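Local coordinates for uncharacterized protein (Staphylococcus aureus subsp. aureus, PDB 4H0A) that is of unknown function but belongs to the CAP (cysteine-rich secretory protein) family and carries a CAP-associated N-terminal region, at residues F65-K70 and E192-R197; P203-S208 and N280-L285; G276-D281 and M312-S317. All coordinates share one frame; numbering follows the deposited sequence.

Interaction 1 sets a hairpin of the CAP-associated N-terminal region against the loop before helix 201-219, while interactions 2 and 3 belong to the CAP part. Interaction 1 is a surface contact, polar and charged: the hairpin turn is gripped through an aspartate, a histidine, an asparagine and two arginines. Interaction 2 is buried and mostly apolar, with one valine of helix 282-290 set against helix 201-219. Interaction 3, partly buried, joins strands 270-277 and 315-322 through backbone bonds and tyrosine packing. Interactions 2 and 3 share Asn-280 and Asp-281, and Gln-205 of the one probably hydrogen-bonds Tyr-316 of the other. A salt bridge from Arg-197 to Asp-314 ties interaction 1 to interaction 3.

Interaction 1: residues F65-K70 and E192-R197; sequences FRDGYK and EEHNKR
The chain comes closest where Arg-66 and Arg-197 pass with their CA atoms 4.9 Å apart, and Asp-67 faces Asn-195 a little farther off. This is a beta-hairpin turn, between strands 61-65 and 69-76 of the CAP-associated N-terminal region, held by the irregular loop that leads into helix 201-219.

Asp-67 is the grip. Its carboxylate takes two donors: OD2 accepts from His-194 ND1 at 3.0 Å, a nearly straight bond (170°) lying in the imidazole plane and arriving on the syn side of the oxygen, somewhat out of the carboxylate plane, while OD1 receives a weak bond from the backbone N of Asn-195. The asparagine answers with its own side chain, whose OD1 accepts from the backbone N of Asp-67 at 2.8 Å. Asn-195 CG sits between its backbone N and carbonyl carbon (chi1 69°), and this turn of the side chain brings the amide back over the hairpin. The two groups run antiparallel alongside each other, which leaves Asp-67 OD1 and Asn-195 OD1, both acceptors, 3.2 Å apart.

On the neighbouring side, Arg-66 lays its guanidinium flat on the His-194 ring, planes 16° apart and centres 4.2 Å from each other. The arginine chain bends at both chi2 and chi3 to reach this position, with NH1 over the ring near its rim. The imidazole is therefore fixed twice, by a carboxylate at its edge and a cation over its face.

Arg-197 covers the other face of the Arg-66 guanidinium. Two like charges meet here, probably eased by Asp-314, which forms a salt bridge with Arg-197 NH2. Arg-66 NE is buried without a partner in the model, and Arg-66 NH2 stands 3.1 Å from Arg-197 NH2.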
loop_
_atom_site.group_PDB
_atom_site.type_symbol
_atom_site.label_atom_id
_atom_site.label_comp_id
_atom_site.label_asym_id
_atom_site.label_seq_id
_atom_site.Cartn_x
_atom_site.Cartn_y
_atom_site.Cartn_z
ATOM N N PHE A 65 -0.265 -4.241 14.524
ATOM C CA PHE A 65 -0.863 -2.964 14.154
ATOM C C PHE A 65 -2.253 -2.895 14.832
ATOM O O PHE A 65 -2.609 -3.824 15.566
ATOM C CB PHE A 65 -0.844 -2.698 12.655
ATOM C CG PHE A 65 -1.665 -3.580 11.766
ATOM C CD1 PHE A 65 -1.125 -4.736 11.232
ATOM C CD2 PHE A 65 -2.889 -3.142 11.273
ATOM C CE1 PHE A 65 -1.841 -5.491 10.310
ATOM C CE2 PHE A 65 -3.599 -3.899 10.348
ATOM C CZ PHE A 65 -3.058 -5.057 9.852
ATOM N N ARG A 66 -2.935 -1.743 14.749
ATOM C CA ARG A 66 -4.216 -1.528 15.458
ATOM C C ARG A 66 -5.271 -2.610 15.178
ATOM O O ARG A 66 -5.255 -3.255 14.141
ATOM C CB ARG A 66 -4.834 -0.143 15.130
ATOM C CG ARG A 66 -4.869 0.189 13.636
ATOM C CD ARG A 66 -6.034 1.052 13.199
ATOM N NE ARG A 66 -5.930 2.431 13.680
ATOM C CZ ARG A 66 -6.527 3.489 13.127
ATOM N NH1 ARG A 66 -7.281 3.347 12.037
ATOM N NH2 ARG A 66 -6.366 4.699 13.649
ATOM N N ASP A 67 -6.195 -2.764 16.123
ATOM C CA ASP A 67 -7.333 -3.685 16.085
ATOM C C ASP A 67 -6.916 -5.169 16.127
ATOM O O ASP A 67 -7.672 -6.023 15.669
ATOM C CB ASP A 67 -8.238 -3.411 14.865
ATOM C CG ASP A 67 -8.515 -1.940 14.657
ATOM O OD1 ASP A 67 -8.807 -1.244 15.654
ATOM O OD2 ASP A 67 -8.386 -1.472 13.511
ATOM N N GLY A 68 -5.777 -5.468 16.742
ATOM C CA GLY A 68 -5.354 -6.841 16.982
ATOM C C GLY A 68 -4.839 -7.648 15.812
ATOM O O GLY A 68 -4.863 -8.879 15.885
ATOM N N TYR A 69 -4.318 -6.989 14.757
ATOM C CA TYR A 69 -3.723 -7.693 13.631
ATOM C C TYR A 69 -2.197 -7.754 13.786
ATOM O O TYR A 69 -1.613 -6.988 14.553
ATOM C CB TYR A 69 -4.067 -7.012 12.304
ATOM C CG TYR A 69 -5.533 -7.076 11.947
ATOM C CD1 TYR A 69 -6.062 -8.174 11.280
ATOM C CD2 TYR A 69 -6.388 -6.029 12.256
ATOM C CE1 TYR A 69 -7.411 -8.226 10.928
ATOM C CE2 TYR A 69 -7.738 -6.069 11.913
ATOM C CZ TYR A 69 -8.243 -7.163 11.230
ATOM O OH TYR A 69 -9.573 -7.237 10.881
ATOM N N LYS A 70 -1.572 -8.660 13.050
ATOM C CA LYS A 70 -0.116 -8.808 13.034
ATOM C C LYS A 70 0.335 -8.922 11.598
ATOM O O LYS A 70 -0.293 -9.658 10.832
ATOM C CB LYS A 70 0.321 -10.044 13.834
ATOM C CG LYS A 70 0.840 -9.766 15.219
ATOM C CD LYS A 70 1.709 -10.933 15.670
ATOM C CE LYS A 70 1.789 -11.052 17.158
ATOM N NZ LYS A 70 2.096 -12.441 17.574
ATOM N N GLU A 192 -15.794 1.996 10.756
ATOM C CA GLU A 192 -15.423 1.315 12.004
ATOM C C GLU A 192 -14.644 2.222 12.948
ATOM O O GLU A 192 -13.890 3.083 12.490
ATOM C CB GLU A 192 -14.546 0.072 11.727
ATOM C CG GLU A 192 -15.275 -1.124 11.145
ATOM C CD GLU A 192 -14.444 -2.393 11.049
ATOM O OE1 GLU A 192 -13.269 -2.384 11.483
ATOM O OE2 GLU A 192 -14.982 -3.409 10.553
ATOM N N GLU A 193 -14.792 1.991 14.264
ATOM C CA GLU A 193 -14.024 2.700 15.289
ATOM C C GLU A 193 -12.721 1.932 15.484
ATOM O O GLU A 193 -12.697 0.720 15.259
ATOM C CB GLU A 193 -14.814 2.820 16.602
ATOM C CG GLU A 193 -16.065 3.674 16.475
ATOM C CD GLU A 193 -16.849 3.875 17.758
ATOM O OE1 GLU A 193 -16.328 3.529 18.843
ATOM O OE2 GLU A 193 -17.985 4.396 17.679
ATOM N N HIS A 194 -11.634 2.621 15.850
ATOM C CA HIS A 194 -10.325 1.976 15.999
ATOM C C HIS A 194 -9.703 2.247 17.358
ATOM O O HIS A 194 -9.868 3.335 17.917
ATOM C CB HIS A 194 -9.375 2.458 14.895
ATOM C CG HIS A 194 -9.929 2.252 13.520
ATOM N ND1 HIS A 194 -9.755 1.059 12.843
ATOM C CD2 HIS A 194 -10.679 3.080 12.757
ATOM C CE1 HIS A 194 -10.385 1.200 11.690
ATOM N NE2 HIS A 194 -10.951 2.404 11.590
ATOM N N ASN A 195 -8.966 1.253 17.879
ATOM C CA ASN A 195 -8.272 1.384 19.160
ATOM C C ASN A 195 -6.911 2.067 18.918
ATOM O O ASN A 195 -6.532 2.307 17.764
ATOM C CB ASN A 195 -8.122 0.013 19.869
ATOM C CG ASN A 195 -7.184 -0.996 19.226
ATOM O OD1 ASN A 195 -6.795 -0.884 18.057
ATOM N ND2 ASN A 195 -6.838 -2.042 19.965
ATOM N N LYS A 196 -6.189 2.376 20.003
ATOM C CA LYS A 196 -4.870 3.019 19.959
ATOM C C LYS A 196 -3.889 2.241 19.068
ATOM O O LYS A 196 -3.907 1.005 19.070
ATOM C CB LYS A 196 -4.304 3.117 21.395
ATOM C CG LYS A 196 -2.888 3.674 21.521
ATOM C CD LYS A 196 -2.556 4.014 22.978
ATOM C CE LYS A 196 -1.082 4.236 23.231
ATOM N NZ LYS A 196 -0.587 5.498 22.620
ATOM N N ARG A 197 -3.042 2.959 18.301
ATOM C CA ARG A 197 -2.023 2.299 17.487
ATOM C C ARG A 197 -0.932 1.757 18.410
ATOM O O ARG A 197 -0.459 2.502 19.273
ATOM C CB ARG A 197 -1.381 3.267 16.465
ATOM C CG ARG A 197 -2.324 3.769 15.389
ATOM C CD ARG A 197 -1.589 4.603 14.349
ATOM N NE ARG A 197 -2.439 4.917 13.196
ATOM C CZ ARG A 197 -3.360 5.882 13.152
ATOM N NH1 ARG A 197 -3.568 6.666 14.208
ATOM N NH2 ARG A 197 -4.078 6.072 12.052
HETATM O O HOH W 1 -4.019 -3.518 18.761
#

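Interaction 2: residues P203-S208 and N280-L285; sequences PNQLIS and NDVPTL. With EDO (1,2-ethanediol), chain D.
Two helices of the CAP region meet here, helix 201-219 and the first turn of helix 282-290, deep in the molecule. Val-282 carries the contact. It leads off the second helix just after its N-cap residue, and its two methyls part over the first: CG2 rests 3.5 Å from the backbone O of Gln-205 and also touches Ser-208 CB, whereas CG1 lies 3.8 Å from the backbone O of Ser-208. With CG1 trans to the valine's own N (chi1 169°), the two branches spread along one turn of the facing helix.

Gln-205 runs alongside the valine, antiparallel to it. Its chain is bent at chi2, leaving Gln-205 NE2 3.8 Å from Val-282 CG2. In this conformer, one of two modelled, NE2 is probably hydrogen-bonded to Tyr-316 OH. Ser-208 likewise turns its hydroxyl to a partner elsewhere, Arg-61 of strand 61-65.

The start of helix 282-290 is secured from within. Asp-281 is its N-cap, with OD2 accepting from the backbone N of Thr-284 at 3.1 Å, met from above the carboxylate plane, and OD1 taking the Thr-284 OG1 proton at 2.7 Å through its syn lone pair. Thr-284 thus holds both oxygens, and Arg-170 adds a salt bridge to OD2.

Away from the valine, Asn-204 holds a 1,2-ethanediol, probably from the crystallisation liquor: OD1 accepts from O2 at 2.8 Å and ND2 donates to O1 at 3.0 Å. Arg-61 is a second partner of OD1.

Across the helices themselves the contact is van der Waals only, a branched side chain against backbone carbonyls, a serine CB and a glutamine amide, while Ser-208 and, probably, Gln-205 find their polar partners in neighbouring strands.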
loop_
_atom_site.group_PDB
_atom_site.type_symbol
_atom_site.label_atom_id
_atom_site.label_comp_id
_atom_site.label_asym_id
_atom_site.label_seq_id
_atom_site.Cartn_x
_atom_site.Cartn_y
_atom_site.Cartn_z
ATOM N N PRO A 203 6.731 3.197 13.107
ATOM C CA PRO A 203 8.044 2.896 12.490
ATOM C C PRO A 203 7.978 1.773 11.447
ATOM O O PRO A 203 8.735 1.806 10.489
ATOM C CB PRO A 203 8.933 2.499 13.685
ATOM C CG PRO A 203 8.006 2.240 14.808
ATOM C CD PRO A 203 6.764 3.024 14.573
ATOM N N ASN A 204 7.093 0.779 11.624
ATOM C CA ASN A 204 6.991 -0.320 10.652
ATOM C C ASN A 204 6.234 0.121 9.395
ATOM O O ASN A 204 6.539 -0.393 8.315
ATOM C CB ASN A 204 6.365 -1.548 11.279
ATOM C CG ASN A 204 7.400 -2.312 12.044
ATOM O OD1 ASN A 204 8.274 -2.921 11.430
ATOM N ND2 ASN A 204 7.432 -2.178 13.366
ATOM N N GLN A 205 5.277 1.075 9.509
ATOM C CA GLN A 205 4.590 1.597 8.321
ATOM C C GLN A 205 5.593 2.383 7.492
ATOM O O GLN A 205 5.524 2.350 6.273
ATOM C CB GLN A 205 3.381 2.487 8.679
ATOM C CG GLN A 205 2.213 1.781 9.376
ATOM C CD GLN A 205 1.689 0.580 8.636
ATOM O OE1 GLN A 205 1.779 -0.555 9.111
ATOM N NE2 GLN A 205 1.106 0.804 7.474
ATOM N N LEU A 206 6.532 3.092 8.164
ATOM C CA LEU A 206 7.568 3.849 7.456
ATOM C C LEU A 206 8.481 2.881 6.684
ATOM O O LEU A 206 8.818 3.156 5.533
ATOM C CB LEU A 206 8.400 4.709 8.437
ATOM C CG LEU A 206 9.609 5.447 7.839
ATOM C CD1 LEU A 206 9.177 6.370 6.682
ATOM C CD2 LEU A 206 10.339 6.237 8.908
ATOM N N ILE A 207 8.869 1.741 7.307
ATOM C CA ILE A 207 9.713 0.746 6.629
ATOM C C ILE A 207 8.943 0.161 5.440
ATOM O O ILE A 207 9.528 -0.015 4.377
ATOM C CB ILE A 207 10.219 -0.363 7.600
ATOM C CG1 ILE A 207 11.207 0.245 8.618
ATOM C CG2 ILE A 207 10.918 -1.504 6.813
ATOM C CD1 ILE A 207 11.292 -0.523 9.917
ATOM N N SER A 208 7.652 -0.146 5.610
ATOM C CA SER A 208 6.833 -0.650 4.489
ATOM C C SER A 208 6.709 0.394 3.375
ATOM O O SER A 208 6.732 0.029 2.201
ATOM C CB SER A 208 5.440 -1.026 4.971
ATOM O OG SER A 208 5.524 -2.144 5.832
ATOM N N ASN A 280 -4.736 4.433 5.977
ATOM C CA ASN A 280 -4.658 3.337 6.951
ATOM C C ASN A 280 -3.578 2.316 6.620
ATOM O O ASN A 280 -3.208 1.539 7.497
ATOM C CB ASN A 280 -6.005 2.596 6.998
ATOM C CG ASN A 280 -7.134 3.441 7.525
ATOM O OD1 ASN A 280 -6.947 4.266 8.427
ATOM N ND2 ASN A 280 -8.337 3.244 6.997
ATOM N N ASP A 281 -3.135 2.245 5.356
ATOM C CA ASP A 281 -2.163 1.236 4.961
ATOM C C ASP A 281 -1.340 1.749 3.813
ATOM O O ASP A 281 -1.769 2.654 3.091
ATOM C CB ASP A 281 -2.885 -0.071 4.581
ATOM C CG ASP A 281 -3.780 0.114 3.387
ATOM O OD1 ASP A 281 -4.704 0.946 3.466
ATOM O OD2 ASP A 281 -3.514 -0.510 2.347
ATOM N N VAL A 282 -0.170 1.171 3.656
ATOM C CA VAL A 282 0.772 1.593 2.631
ATOM C C VAL A 282 0.250 1.261 1.208
ATOM O O VAL A 282 0.320 2.148 0.362
ATOM C CB VAL A 282 2.174 1.019 2.924
ATOM C CG1 VAL A 282 3.123 1.222 1.745
ATOM C CG2 VAL A 282 2.741 1.672 4.186
ATOM N N PRO A 283 -0.289 0.060 0.887
ATOM C CA PRO A 283 -0.789 -0.165 -0.485
ATOM C C PRO A 283 -1.805 0.885 -0.945
ATOM O O PRO A 283 -1.733 1.317 -2.095
ATOM C CB PRO A 283 -1.425 -1.555 -0.390
ATOM C CG PRO A 283 -0.562 -2.251 0.642
ATOM C CD PRO A 283 -0.374 -1.179 1.690
ATOM N N THR A 284 -2.717 1.347 -0.053
ATOM C CA THR A 284 -3.698 2.370 -0.446
ATOM C C THR A 284 -3.004 3.705 -0.693
ATOM O O THR A 284 -3.313 4.379 -1.671
ATOM C CB THR A 284 -4.805 2.531 0.607
ATOM O OG1 THR A 284 -5.353 1.248 0.871
ATOM C CG2 THR A 284 -5.915 3.470 0.147
ATOM N N LEU A 285 -2.104 4.098 0.198
ATOM C CA LEU A 285 -1.337 5.337 0.037
ATOM C C LEU A 285 -0.546 5.353 -1.282
ATOM O O LEU A 285 -0.565 6.357 -1.982
ATOM C CB LEU A 285 -0.347 5.494 1.210
ATOM C CG LEU A 285 0.610 6.676 1.075
ATOM C CD1 LEU A 285 -0.095 7.995 1.328
ATOM C CD2 LEU A 285 1.753 6.486 1.931
HETATM C C1 EDO D . 9.320 -5.274 14.704
HETATM O O1 EDO D . 8.820 -4.025 15.304
HETATM C C2 EDO D . 9.481 -5.272 13.172
HETATM O O2 EDO D . 10.385 -4.244 12.659
#

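Interaction 3: residues G276-D281 and M312-S317; sequences GYAFND and MRDYYS
Tyr-277 lays its ring against that of Tyr-315 where strands 270-277 and 315-322, antiparallel neighbours in the CAP sheet, come together beside a type II' turn from Met-312 to Tyr-315. The side chain leaves with CG anti to N (chi1 177°), which swings the ring across the neighbouring strand and brings CD1 over one face of the Tyr-315 ring, 3.4 Å from CZ. The pair is oblique, with planes 46° apart, and Tyr-277 CE1 also rests on Asp-314 CB at 3.6 Å.

Gly-276 and Tyr-316 form the hydrogen-bonded pair, the glycine N giving to Tyr-316 O at 2.9 Å and Tyr-316 N giving back to Gly-276 O. Beyond them Ala-278 N makes a weak, bent bond to Asp-314 O.

The Tyr-316 ring turns to the side away from Tyr-277 and Tyr-315. Phe-279 O meets it at the edge, near the ring plane and 3.7 Å from CE1, while Phe-279 CB packs against the same carbon. The phenol reaches past Asp-281 CA toward a probable partner, Gln-205, and Val-282 and Leu-285 of helix 282-290 touch the ring.

The two tyrosines on one side leave their contact to carbon, whereas Tyr-316 combines an apolar ring packed on helix 282-290 with a hydroxyl that probably links the sheet to helix 201-219 as well.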
loop_
_atom_site.group_PDB
_atom_site.type_symbol
_atom_site.label_atom_id
_atom_site.label_comp_id
_atom_site.label_asym_id
_atom_site.label_seq_id
_atom_site.Cartn_x
_atom_site.Cartn_y
_atom_site.Cartn_z
ATOM N N GLY A 276 0.645 12.315 2.192
ATOM C CA GLY A 276 -0.674 11.698 2.224
ATOM C C GLY A 276 -1.318 11.853 3.586
ATOM O O GLY A 276 -0.610 11.783 4.591
ATOM N N TYR A 277 -2.657 12.070 3.638
ATOM C CA TYR A 277 -3.404 12.247 4.894
ATOM C C TYR A 277 -4.536 11.210 5.072
ATOM O O TYR A 277 -5.218 10.855 4.117
ATOM C CB TYR A 277 -4.002 13.669 4.956
ATOM C CG TYR A 277 -4.844 13.917 6.193
ATOM C CD1 TYR A 277 -4.297 13.798 7.467
ATOM C CD2 TYR A 277 -6.200 14.212 6.093
ATOM C CE1 TYR A 277 -5.073 13.986 8.611
ATOM C CE2 TYR A 277 -6.984 14.411 7.229
ATOM C CZ TYR A 277 -6.417 14.292 8.490
ATOM O OH TYR A 277 -7.164 14.483 9.632
ATOM N N ALA A 278 -4.720 10.746 6.316
ATOM C CA ALA A 278 -5.779 9.834 6.767
ATOM C C ALA A 278 -5.691 8.410 6.187
ATOM O O ALA A 278 -6.665 7.658 6.328
ATOM C CB ALA A 278 -7.152 10.430 6.459
ATOM N N PHE A 279 -4.534 8.004 5.609
ATOM C CA PHE A 279 -4.398 6.660 5.046
ATOM C C PHE A 279 -4.186 5.637 6.160
ATOM O O PHE A 279 -3.570 5.946 7.176
ATOM C CB PHE A 279 -3.257 6.600 4.018
ATOM C CG PHE A 279 -3.611 7.296 2.724
ATOM C CD1 PHE A 279 -4.258 6.615 1.707
ATOM C CD2 PHE A 279 -3.328 8.642 2.539
ATOM C CE1 PHE A 279 -4.604 7.264 0.517
ATOM C CE2 PHE A 279 -3.676 9.288 1.350
ATOM C CZ PHE A 279 -4.315 8.596 0.349
ATOM N N ASN A 280 -4.736 4.433 5.977
ATOM C CA ASN A 280 -4.658 3.337 6.951
ATOM C C ASN A 280 -3.578 2.316 6.620
ATOM O O ASN A 280 -3.208 1.539 7.497
ATOM C CB ASN A 280 -6.005 2.596 6.998
ATOM C CG ASN A 280 -7.134 3.441 7.525
ATOM O OD1 ASN A 280 -6.947 4.266 8.427
ATOM N ND2 ASN A 280 -8.337 3.244 6.997
ATOM N N ASP A 281 -3.135 2.245 5.356
ATOM C CA ASP A 281 -2.163 1.236 4.961
ATOM C C ASP A 281 -1.340 1.749 3.813
ATOM O O ASP A 281 -1.769 2.654 3.091
ATOM C CB ASP A 281 -2.885 -0.071 4.581
ATOM C CG ASP A 281 -3.780 0.114 3.387
ATOM O OD1 ASP A 281 -4.704 0.946 3.466
ATOM O OD2 ASP A 281 -3.514 -0.510 2.347
HETATM N N MSE A 312 3.255 9.356 10.993
HETATM C CA MSE A 312 2.735 9.549 12.344
HETATM C C MSE A 312 1.247 9.756 12.269
HETATM O O MSE A 312 0.776 10.714 11.652
HETATM C CB MSE A 312 3.417 10.649 13.177
HETATM C CG MSE A 312 3.903 11.843 12.414
HETATM SE SE MSE A 312 4.557 13.233 13.658
HETATM C CE MSE A 312 5.959 12.193 14.602
ATOM N N ARG A 313 0.516 8.791 12.875
ATOM C CA ARG A 313 -0.935 8.725 12.975
ATOM C C ARG A 313 -1.538 8.667 11.560
ATOM O O ARG A 313 -1.291 7.680 10.853
ATOM C CB ARG A 313 -1.502 9.878 13.842
ATOM N N ASP A 314 -2.232 9.732 11.121
ATOM C CA ASP A 314 -2.911 9.780 9.835
ATOM C C ASP A 314 -2.000 10.233 8.677
ATOM O O ASP A 314 -2.400 10.068 7.524
ATOM C CB ASP A 314 -4.120 10.733 9.962
ATOM C CG ASP A 314 -5.333 10.102 10.621
ATOM O OD1 ASP A 314 -5.159 9.107 11.365
ATOM O OD2 ASP A 314 -6.458 10.612 10.405
ATOM N N TYR A 315 -0.792 10.775 8.952
ATOM C CA TYR A 315 0.061 11.315 7.895
ATOM C C TYR A 315 1.222 10.413 7.453
ATOM O O TYR A 315 1.830 9.719 8.262
ATOM C CB TYR A 315 0.657 12.650 8.331
ATOM C CG TYR A 315 -0.304 13.818 8.305
ATOM C CD1 TYR A 315 -0.349 14.685 7.217
ATOM C CD2 TYR A 315 -1.093 14.122 9.408
ATOM C CE1 TYR A 315 -1.194 15.795 7.206
ATOM C CE2 TYR A 315 -1.941 15.230 9.411
ATOM C CZ TYR A 315 -1.984 16.071 8.310
ATOM O OH TYR A 315 -2.827 17.163 8.275
ATOM N N TYR A 316 1.563 10.516 6.158
ATOM C CA TYR A 316 2.680 9.844 5.507
ATOM C C TYR A 316 3.464 10.879 4.732
ATOM O O TYR A 316 2.870 11.562 3.918
ATOM C CB TYR A 316 2.169 8.761 4.549
ATOM C CG TYR A 316 1.730 7.475 5.212
ATOM C CD1 TYR A 316 0.454 7.347 5.754
ATOM C CD2 TYR A 316 2.532 6.343 5.172
ATOM C CE1 TYR A 316 0.016 6.140 6.295
ATOM C CE2 TYR A 316 2.107 5.131 5.708
ATOM C CZ TYR A 316 0.846 5.031 6.266
ATOM O OH TYR A 316 0.450 3.818 6.779
ATOM N N SER A 317 4.772 11.008 4.962
ATOM C CA SER A 317 5.617 11.963 4.234
ATOM C C SER A 317 6.847 11.249 3.705
ATOM O O SER A 317 7.448 10.485 4.452
ATOM C CB SER A 317 6.033 13.109 5.148
ATOM O OG SER A 317 7.054 13.897 4.558
#